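Local atomic coordinates of nucleotide pyrophosphohydrolase (Bacillus cereus, PDB entry 5IE9), a protein that probably hydrolyses nucleoside triphosphates to monophosphates and pyrophosphate, as a manganese-binding, all-helical member of the MazG family. Residues 32-37 and 72-77; 4-9 and 83-88; 8-13 and 76-81. All coordinates share one frame; numbering follows the deposited sequence.

Contact 1 of 3, residues 32-37 and 72-77; sequences ARLTEE and FVMICM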
loop_
_atom_site.group_PDB
_atom_site.type_symbol
_atom_site.label_atom_id
_atom_site.label_comp_id
_atom_site.label_asym_id
_atom_site.label_seq_id
_atom_site.Cartn_x
_atom_site.Cartn_y
_atom_site.Cartn_z
ATOM N N ALA C 32 3.565 -4.318 7.774
ATOM C CA ALA C 32 2.775 -5.305 7.040
ATOM C C ALA C 32 1.296 -5.215 7.405
ATOM O O ALA C 32 0.447 -5.220 6.506
ATOM C CB ALA C 32 3.307 -6.705 7.279
ATOM N N ARG C 33 1.002 -5.113 8.710
ATOM C CA ARG C 33 -0.366 -4.915 9.210
ATOM C C ARG C 33 -1.044 -3.703 8.577
ATOM O O ARG C 33 -2.184 -3.807 8.116
ATOM C CB ARG C 33 -0.427 -4.800 10.747
ATOM C CG ARG C 33 -0.450 -6.098 11.563
ATOM C CD ARG C 33 -1.449 -7.187 11.125
ATOM N NE ARG C 33 -2.693 -6.657 10.556
ATOM C CZ ARG C 33 -3.784 -6.322 11.240
ATOM N NH1 ARG C 33 -3.842 -6.468 12.558
ATOM N NH2 ARG C 33 -4.832 -5.842 10.588
ATOM N N LEU C 34 -0.333 -2.570 8.553
ATOM C CA LEU C 34 -0.805 -1.350 7.902
ATOM C C LEU C 34 -1.083 -1.506 6.420
ATOM O O LEU C 34 -2.089 -0.982 5.924
ATOM C CB LEU C 34 0.194 -0.218 8.076
ATOM C CG LEU C 34 -0.217 0.864 9.049
ATOM C CD1 LEU C 34 1.008 1.702 9.349
ATOM C CD2 LEU C 34 -1.364 1.705 8.503
ATOM N N THR C 35 -0.186 -2.202 5.714
ATOM C CA THR C 35 -0.348 -2.421 4.282
ATOM C C THR C 35 -1.623 -3.221 4.064
ATOM O O THR C 35 -2.393 -2.901 3.159
ATOM C CB THR C 35 0.878 -3.114 3.650
ATOM O OG1 THR C 35 2.052 -2.345 3.929
ATOM C CG2 THR C 35 0.723 -3.246 2.138
ATOM N N GLU C 36 -1.834 -4.228 4.919
ATOM C CA GLU C 36 -3.049 -5.050 4.933
ATOM C C GLU C 36 -4.322 -4.227 5.158
ATOM O O GLU C 36 -5.302 -4.391 4.426
ATOM C CB GLU C 36 -2.940 -6.165 5.980
ATOM C CG GLU C 36 -4.071 -7.184 5.936
ATOM C CD GLU C 36 -4.130 -8.088 7.156
ATOM O OE1 GLU C 36 -3.179 -8.085 7.970
ATOM O OE2 GLU C 36 -5.145 -8.813 7.295
ATOM N N GLU C 37 -4.301 -3.344 6.154
ATOM C CA GLU C 37 -5.473 -2.530 6.453
ATOM C C GLU C 37 -5.796 -1.536 5.357
ATOM O O GLU C 37 -6.975 -1.316 5.055
ATOM C CB GLU C 37 -5.365 -1.830 7.807
ATOM C CG GLU C 37 -5.710 -2.712 8.998
ATOM C CD GLU C 37 -6.848 -3.686 8.736
ATOM O OE1 GLU C 37 -7.971 -3.259 8.381
ATOM O OE2 GLU C 37 -6.611 -4.899 8.886
ATOM N N PHE C 72 -6.410 2.281 13.961
ATOM C CA PHE C 72 -6.014 1.432 15.088
ATOM C C PHE C 72 -4.558 0.988 14.964
ATOM O O PHE C 72 -3.797 1.110 15.924
ATOM C CB PHE C 72 -6.956 0.226 15.238
ATOM C CG PHE C 72 -6.544 -0.744 16.317
ATOM C CD1 PHE C 72 -6.830 -0.487 17.654
ATOM C CD2 PHE C 72 -5.868 -1.931 15.994
ATOM C CE1 PHE C 72 -6.455 -1.387 18.652
ATOM C CE2 PHE C 72 -5.485 -2.831 16.988
ATOM C CZ PHE C 72 -5.777 -2.557 18.321
ATOM N N VAL C 73 -4.188 0.495 13.777
ATOM C CA VAL C 73 -2.844 -0.025 13.510
ATOM C C VAL C 73 -1.843 1.125 13.590
ATOM O O VAL C 73 -0.735 0.953 14.102
ATOM C CB VAL C 73 -2.761 -0.774 12.152
ATOM C CG1 VAL C 73 -1.366 -1.342 11.902
ATOM C CG2 VAL C 73 -3.780 -1.900 12.092
ATOM N N MET C 74 -2.252 2.299 13.112
ATOM C CA MET C 74 -1.455 3.511 13.240
ATOM C C MET C 74 -1.159 3.849 14.691
ATOM O O MET C 74 -0.008 4.134 15.029
ATOM C CB MET C 74 -2.145 4.680 12.567
ATOM C CG MET C 74 -1.731 4.848 11.125
ATOM S SD MET C 74 -2.732 6.101 10.315
ATOM C CE MET C 74 -2.551 5.499 8.643
ATOM N N ILE C 75 -2.195 3.799 15.537
ATOM C CA ILE C 75 -2.056 4.070 16.964
ATOM C C ILE C 75 -1.111 3.040 17.583
ATOM O O ILE C 75 -0.202 3.404 18.327
ATOM C CB ILE C 75 -3.423 4.155 17.690
ATOM C CG1 ILE C 75 -4.151 5.447 17.289
ATOM C CG2 ILE C 75 -3.229 4.142 19.201
ATOM C CD1 ILE C 75 -5.630 5.495 17.626
ATOM N N CYS C 76 -1.309 1.770 17.231
ATOM C CA CYS C 76 -0.402 0.690 17.623
ATOM C C CYS C 76 1.050 0.995 17.250
ATOM O O CYS C 76 1.932 0.931 18.109
ATOM C CB CYS C 76 -0.843 -0.638 17.015
ATOM S SG CYS C 76 -2.323 -1.309 17.783
ATOM N N MET C 77 1.275 1.348 15.982
ATOM C CA MET C 77 2.582 1.742 15.470
ATOM C C MET C 77 3.173 2.865 16.336
ATOM O O MET C 77 4.306 2.753 16.822
ATOM C CB MET C 77 2.445 2.158 13.998
ATOM C CG MET C 77 3.684 2.753 13.338
ATOM S SD MET C 77 4.860 1.504 12.794
ATOM C CE MET C 77 4.200 1.068 11.184
#

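Contact 2 of 3, residues 4-9 and 83-88; sequences KTMKDM and IDLETA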
loop_
_atom_site.group_PDB
_atom_site.type_symbol
_atom_site.label_atom_id
_atom_site.label_comp_id
_atom_site.label_asym_id
_atom_site.label_seq_id
_atom_site.Cartn_x
_atom_site.Cartn_y
_atom_site.Cartn_z
ATOM N N LYS C 4 -13.178 12.925 22.999
ATOM C CA LYS C 4 -11.930 12.198 23.231
ATOM C C LYS C 4 -10.729 12.878 22.600
ATOM O O LYS C 4 -10.764 13.265 21.423
ATOM C CB LYS C 4 -12.029 10.762 22.718
ATOM C CG LYS C 4 -12.797 9.827 23.631
ATOM C CD LYS C 4 -12.507 8.381 23.287
ATOM C CE LYS C 4 -13.495 7.463 23.976
ATOM N NZ LYS C 4 -13.306 6.062 23.522
ATOM N N THR C 5 -9.670 13.016 23.395
ATOM C CA THR C 5 -8.382 13.510 22.906
ATOM C C THR C 5 -7.625 12.390 22.203
ATOM O O THR C 5 -7.840 11.215 22.506
ATOM C CB THR C 5 -7.491 14.044 24.044
ATOM O OG1 THR C 5 -7.294 13.013 25.014
ATOM C CG2 THR C 5 -8.103 15.280 24.712
ATOM N N MET C 6 -6.733 12.764 21.283
ATOM C CA MET C 6 -5.807 11.827 20.629
ATOM C C MET C 6 -4.963 11.070 21.665
ATOM O O MET C 6 -4.739 9.867 21.518
ATOM C CB MET C 6 -4.916 12.569 19.616
ATOM C CG MET C 6 -4.043 11.710 18.708
ATOM S SD MET C 6 -4.916 10.694 17.488
ATOM C CE MET C 6 -4.814 9.098 18.275
ATOM N N LYS C 7 -4.533 11.772 22.716
ATOM C CA LYS C 7 -3.784 11.173 23.824
ATOM C C LYS C 7 -4.545 10.039 24.504
ATOM O O LYS C 7 -3.959 8.991 24.785
ATOM C CB LYS C 7 -3.364 12.231 24.848
ATOM C CG LYS C 7 -2.114 12.989 24.442
ATOM C CD LYS C 7 -1.353 13.506 25.653
ATOM C CE LYS C 7 0.035 14.015 25.274
ATOM N NZ LYS C 7 0.017 15.195 24.362
ATOM N N ASP C 8 -5.843 10.249 24.743
ATOM C CA ASP C 8 -6.718 9.231 25.340
ATOM C C ASP C 8 -6.959 8.020 24.432
ATOM O O ASP C 8 -6.914 6.884 24.906
ATOM C CB ASP C 8 -8.056 9.834 25.785
ATOM C CG ASP C 8 -7.921 10.759 26.988
ATOM O OD1 ASP C 8 -7.076 10.506 27.880
ATOM O OD2 ASP C 8 -8.679 11.751 27.037
ATOM N N MET C 9 -7.210 8.260 23.140
ATOM C CA MET C 9 -7.390 7.181 22.152
ATOM C C MET C 9 -6.156 6.279 22.106
ATOM O O MET C 9 -6.286 5.060 22.001
ATOM C CB MET C 9 -7.687 7.728 20.751
ATOM C CG MET C 9 -8.626 8.923 20.703
ATOM S SD MET C 9 -9.542 9.288 19.186
ATOM C CE MET C 9 -8.479 8.712 17.864
ATOM N N ILE C 83 5.666 7.361 20.154
ATOM C CA ILE C 83 5.298 8.544 19.377
ATOM C C ILE C 83 3.890 9.015 19.758
ATOM O O ILE C 83 2.943 8.215 19.808
ATOM C CB ILE C 83 5.400 8.281 17.851
ATOM C CG1 ILE C 83 6.851 7.969 17.466
ATOM C CG2 ILE C 83 4.879 9.472 17.048
ATOM C CD1 ILE C 83 7.022 7.290 16.118
ATOM N N ASP C 84 3.775 10.314 20.028
ATOM C CA ASP C 84 2.490 10.950 20.292
ATOM C C ASP C 84 1.948 11.571 19.006
ATOM O O ASP C 84 2.558 12.496 18.461
ATOM C CB ASP C 84 2.636 12.005 21.397
ATOM C CG ASP C 84 1.356 12.781 21.637
ATOM O OD1 ASP C 84 0.323 12.168 22.000
ATOM O OD2 ASP C 84 1.389 14.013 21.454
ATOM N N LEU C 85 0.806 11.060 18.537
ATOM C CA LEU C 85 0.207 11.488 17.253
ATOM C C LEU C 85 -0.344 12.925 17.234
ATOM O O LEU C 85 -0.565 13.484 16.155
ATOM C CB LEU C 85 -0.869 10.501 16.775
ATOM C CG LEU C 85 -0.464 9.095 16.330
ATOM C CD1 LEU C 85 -1.700 8.218 16.245
ATOM C CD2 LEU C 85 0.295 9.067 15.008
ATOM N N GLU C 86 -0.574 13.507 18.413
ATOM C CA GLU C 86 -0.924 14.923 18.530
ATOM C C GLU C 86 0.277 15.778 18.133
ATOM O O GLU C 86 0.130 16.731 17.361
ATOM C CB GLU C 86 -1.391 15.257 19.950
ATOM C CG GLU C 86 -1.926 16.677 20.134
ATOM C CD GLU C 86 -2.349 16.999 21.566
ATOM O OE1 GLU C 86 -2.402 16.082 22.425
ATOM O OE2 GLU C 86 -2.640 18.187 21.831
ATOM N N THR C 87 1.455 15.420 18.659
ATOM C CA THR C 87 2.721 16.053 18.272
ATOM C C THR C 87 2.952 15.885 16.768
ATOM O O THR C 87 3.218 16.864 16.076
ATOM C CB THR C 87 3.930 15.508 19.076
ATOM O OG1 THR C 87 3.622 15.499 20.474
ATOM C CG2 THR C 87 5.177 16.365 18.852
ATOM N N ALA C 88 2.813 14.653 16.272
ATOM C CA ALA C 88 2.984 14.338 14.849
ATOM C C ALA C 88 2.110 15.216 13.944
ATOM O O ALA C 88 2.597 15.762 12.951
ATOM C CB ALA C 88 2.708 12.863 14.598
#

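Contact 3 of 3, residues 8-13 and 76-81; sequences DMQKEV and CMANSL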
loop_
_atom_site.group_PDB
_atom_site.type_symbol
_atom_site.label_atom_id
_atom_site.label_comp_id
_atom_site.label_asym_id
_atom_site.label_seq_id
_atom_site.Cartn_x
_atom_site.Cartn_y
_atom_site.Cartn_z
ATOM N N ASP C 8 -5.843 10.249 24.743
ATOM C CA ASP C 8 -6.718 9.231 25.340
ATOM C C ASP C 8 -6.959 8.020 24.432
ATOM O O ASP C 8 -6.914 6.884 24.906
ATOM C CB ASP C 8 -8.056 9.834 25.785
ATOM C CG ASP C 8 -7.921 10.759 26.988
ATOM O OD1 ASP C 8 -7.076 10.506 27.880
ATOM O OD2 ASP C 8 -8.679 11.751 27.037
ATOM N N MET C 9 -7.210 8.260 23.140
ATOM C CA MET C 9 -7.390 7.181 22.152
ATOM C C MET C 9 -6.156 6.279 22.106
ATOM O O MET C 9 -6.286 5.060 22.001
ATOM C CB MET C 9 -7.687 7.728 20.751
ATOM C CG MET C 9 -8.626 8.923 20.703
ATOM S SD MET C 9 -9.542 9.288 19.186
ATOM C CE MET C 9 -8.479 8.712 17.864
ATOM N N GLN C 10 -4.972 6.892 22.201
ATOM C CA GLN C 10 -3.701 6.167 22.288
ATOM C C GLN C 10 -3.574 5.384 23.599
ATOM O O GLN C 10 -3.176 4.216 23.577
ATOM C CB GLN C 10 -2.499 7.101 22.056
ATOM C CG GLN C 10 -2.391 7.596 20.620
ATOM C CD GLN C 10 -1.123 8.367 20.313
ATOM O OE1 GLN C 10 -1.166 9.565 20.040
ATOM N NE2 GLN C 10 0.011 7.680 20.325
ATOM N N LYS C 11 -3.936 6.018 24.721
ATOM C CA LYS C 11 -4.017 5.352 26.040
ATOM C C LYS C 11 -4.985 4.159 26.045
ATOM O O LYS C 11 -4.695 3.122 26.642
ATOM C CB LYS C 11 -4.414 6.351 27.144
ATOM C CG LYS C 11 -3.274 7.200 27.695
ATOM C CD LYS C 11 -3.779 8.279 28.650
ATOM N N GLU C 12 -6.122 4.328 25.368
ATOM C CA GLU C 12 -7.166 3.312 25.255
ATOM C C GLU C 12 -6.678 2.072 24.499
ATOM O O GLU C 12 -7.004 0.942 24.880
ATOM C CB GLU C 12 -8.385 3.916 24.557
ATOM C CG GLU C 12 -9.676 3.123 24.691
ATOM C CD GLU C 12 -10.886 3.848 24.120
ATOM O OE1 GLU C 12 -10.803 5.070 23.870
ATOM O OE2 GLU C 12 -11.934 3.190 23.932
ATOM N N VAL C 13 -5.896 2.294 23.437
ATOM C CA VAL C 13 -5.327 1.206 22.633
ATOM C C VAL C 13 -4.183 0.543 23.397
ATOM O O VAL C 13 -4.048 -0.692 23.381
ATOM C CB VAL C 13 -4.898 1.688 21.232
ATOM C CG1 VAL C 13 -4.068 0.643 20.495
ATOM C CG2 VAL C 13 -6.121 2.042 20.403
ATOM N N CYS C 76 -1.309 1.770 17.231
ATOM C CA CYS C 76 -0.402 0.690 17.623
ATOM C C CYS C 76 1.050 0.995 17.250
ATOM O O CYS C 76 1.932 0.931 18.109
ATOM C CB CYS C 76 -0.843 -0.638 17.015
ATOM S SG CYS C 76 -2.323 -1.309 17.783
ATOM N N MET C 77 1.275 1.348 15.982
ATOM C CA MET C 77 2.582 1.742 15.470
ATOM C C MET C 77 3.173 2.865 16.336
ATOM O O MET C 77 4.306 2.753 16.822
ATOM C CB MET C 77 2.445 2.158 13.998
ATOM C CG MET C 77 3.684 2.753 13.338
ATOM S SD MET C 77 4.860 1.504 12.794
ATOM C CE MET C 77 4.200 1.068 11.184
ATOM N N ALA C 78 2.380 3.915 16.554
ATOM C CA ALA C 78 2.813 5.095 17.289
ATOM C C ALA C 78 3.132 4.787 18.754
ATOM O O ALA C 78 4.120 5.291 19.293
ATOM C CB ALA C 78 1.771 6.196 17.178
ATOM N N ASN C 79 2.300 3.955 19.382
ATOM C CA ASN C 79 2.495 3.547 20.768
ATOM C C ASN C 79 3.743 2.696 20.927
ATOM O O ASN C 79 4.556 2.946 21.816
ATOM C CB ASN C 79 1.287 2.771 21.275
ATOM C CG ASN C 79 0.043 3.630 21.462
ATOM O OD1 ASN C 79 -1.008 3.104 21.826
ATOM N ND2 ASN C 79 0.144 4.935 21.222
ATOM N N SER C 80 3.875 1.700 20.046
ATOM C CA SER C 80 5.065 0.845 19.906
ATOM C C SER C 80 6.396 1.610 19.967
ATOM O O SER C 80 7.353 1.133 20.582
ATOM C CB SER C 80 4.965 0.058 18.593
ATOM O OG SER C 80 6.185 -0.562 18.229
ATOM N N LEU C 81 6.430 2.794 19.349
ATOM C CA LEU C 81 7.648 3.610 19.223
ATOM C C LEU C 81 7.615 4.893 20.066
ATOM O O LEU C 81 8.367 5.838 19.801
ATOM C CB LEU C 81 7.918 3.945 17.745
ATOM C CG LEU C 81 7.866 2.838 16.687
ATOM C CD1 LEU C 81 7.741 3.450 15.300
ATOM C CD2 LEU C 81 9.059 1.896 16.765
#

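Contact 1 of 3, residues 32-37 and 72-77
R33 and E37, which both touch V73 across the contact, are joined one turn apart by a salt bridge of 2.6 Å from R33 NH2 to E37 OE2. That oxygen lies at the edge of the guanidinium, in its plane. A second acid belongs to the network: E36 OE1 is 3.0 Å from R33 NE, but the N-H...O angle of 128° makes this hydrogen bond weak. The contact between the helices is apolar, with V73 as its wedge. With CG1 anti to the backbone N (chi1 -179°), CG1 faces L34 and R33, lying 3.7 Å from L34 N and also touching R33 CB and L34 CG, whereas CG2 comes 3.7 Å from E37 CG. L34 reaches past V73 in the opposite direction and divides its own tip between two methionines, CD1 meeting M77 CE at 3.7 Å and CD2 meeting M74 CE at 4.0 Å. Each methionine crosses the leucine at about a right angle. E37, with E66, belongs to the manganese site, its side chain about 3 Å from the ion; E40 and D69 lie close by, consistent with the acidic EExxE and ExxD motifs of the family. Helices 27-49 and 62-80 pack antiparallel here, their local axes 9.6 Å apart at 165°, while M38 of the second subunit packs on L34 and V70 of that subunit on M74.

Contact 2 of 3, residues 4-9 and 83-88
K7 starts with CG opposite its own carbonyl carbon (chi1 -81°), runs extended, then bends at its last torsion (chi4 64°), which carries NZ to the two acids D84 and E86. The contact thus joins the first turns of two helices, 6-17 and 85-96, each opened by an N-cap: T5 OG1 accepts from D8 N, and D84 OD2 from T87 N. Between them K7, D84 and E86 form a salt-bridge network. K7 NZ is 3.2 Å from E86 OE1, approaching from above the carboxylate plane (55° out of it), and makes a weak, long bond of 3.4 Å to D84 OD2. The other carboxylate oxygen of E86, OE2, accepts a hydrogen bond from the backbone N of K4 of the second subunit, so E86 is held by K7 of its own chain through OE1 and by that neighbour through OE2. Apolar contacts accompany the charged ones. M6, bent at chi2 and chi3, curls its CE to 3.8 Å from L85 CD1, and its CG stands 3.9 Å from both L85 CB and E86 N. The nearest backbones are those of M6 and E86, with CA atoms 6.2 Å apart. I75 of helix 62-80 closes on both M6 and L85. D84 OD2, besides its bond to lysine, is gripped by T87 twice: T87 OG1 at 2.9 Å through the anti lone pair, and T87 N at 3.1 Å from above the carboxylate plane.

Contact 3 of 3, residues 8-13 and 76-81
Q10 and N79 bring their amide groups together with planes only 9° apart, nearly coplanar, so the two flat groups do not stack face to face. Q10 NE2 lies 3.9 Å from A78 CB, and the end of N79 lies against the Q10 side chain. The N79 amide is probably turned over in the model, and no bond between the two amides is assigned. The polar end of Q10 has firm partners outside both segments: its OE1 accepts from L85 N and its NE2 donates to I83 O. This pair of bonds fixes the rotation of the Q10 amide, and the extended chain beyond CG carries it to the start of helix 85-96. A turn further along, V13 supplies the apolar part. Its CG1, anti to the backbone N (chi1 169°), touches C76 SG at 3.8 Å. The CB of C76 itself points away from helix 6-17, yet SG still touches the valine. Around the pair, Y24 touches both C76 and N79, and H89 of the second subunit packs on V13. The local axes pass 9.9 Å apart at 84°, so the short N-terminal helix 6-17 lies almost at right angles across the C-terminal end of helix 62-80, a near-perpendicular helix crossing in the all-helical MazG fold.

In the fold
From the N terminus, the first segments used are 4-9 and 8-13, both feeding helix 6-17. Contact 2 closes the longest loop, joining this helix to the start of helix 85-96; contact 3 closes a slightly shorter one, back to the end of helix 62-80. Contact 1, between helices 27-49 and 62-80, is nested inside the loop of contact 2 and shares C76 and M77 with contact 3. I75, on segment 72-77, packs on V13, M6 and L85 and so connects that segment with contacts 2 and 3. Contacts 2 and 3 are also tied by the K4 to E12 salt bridge. Together they fasten the N-terminal helix and helix 85-96 to the antiparallel pair bearing the manganese site, and all three contacts reach the second subunit.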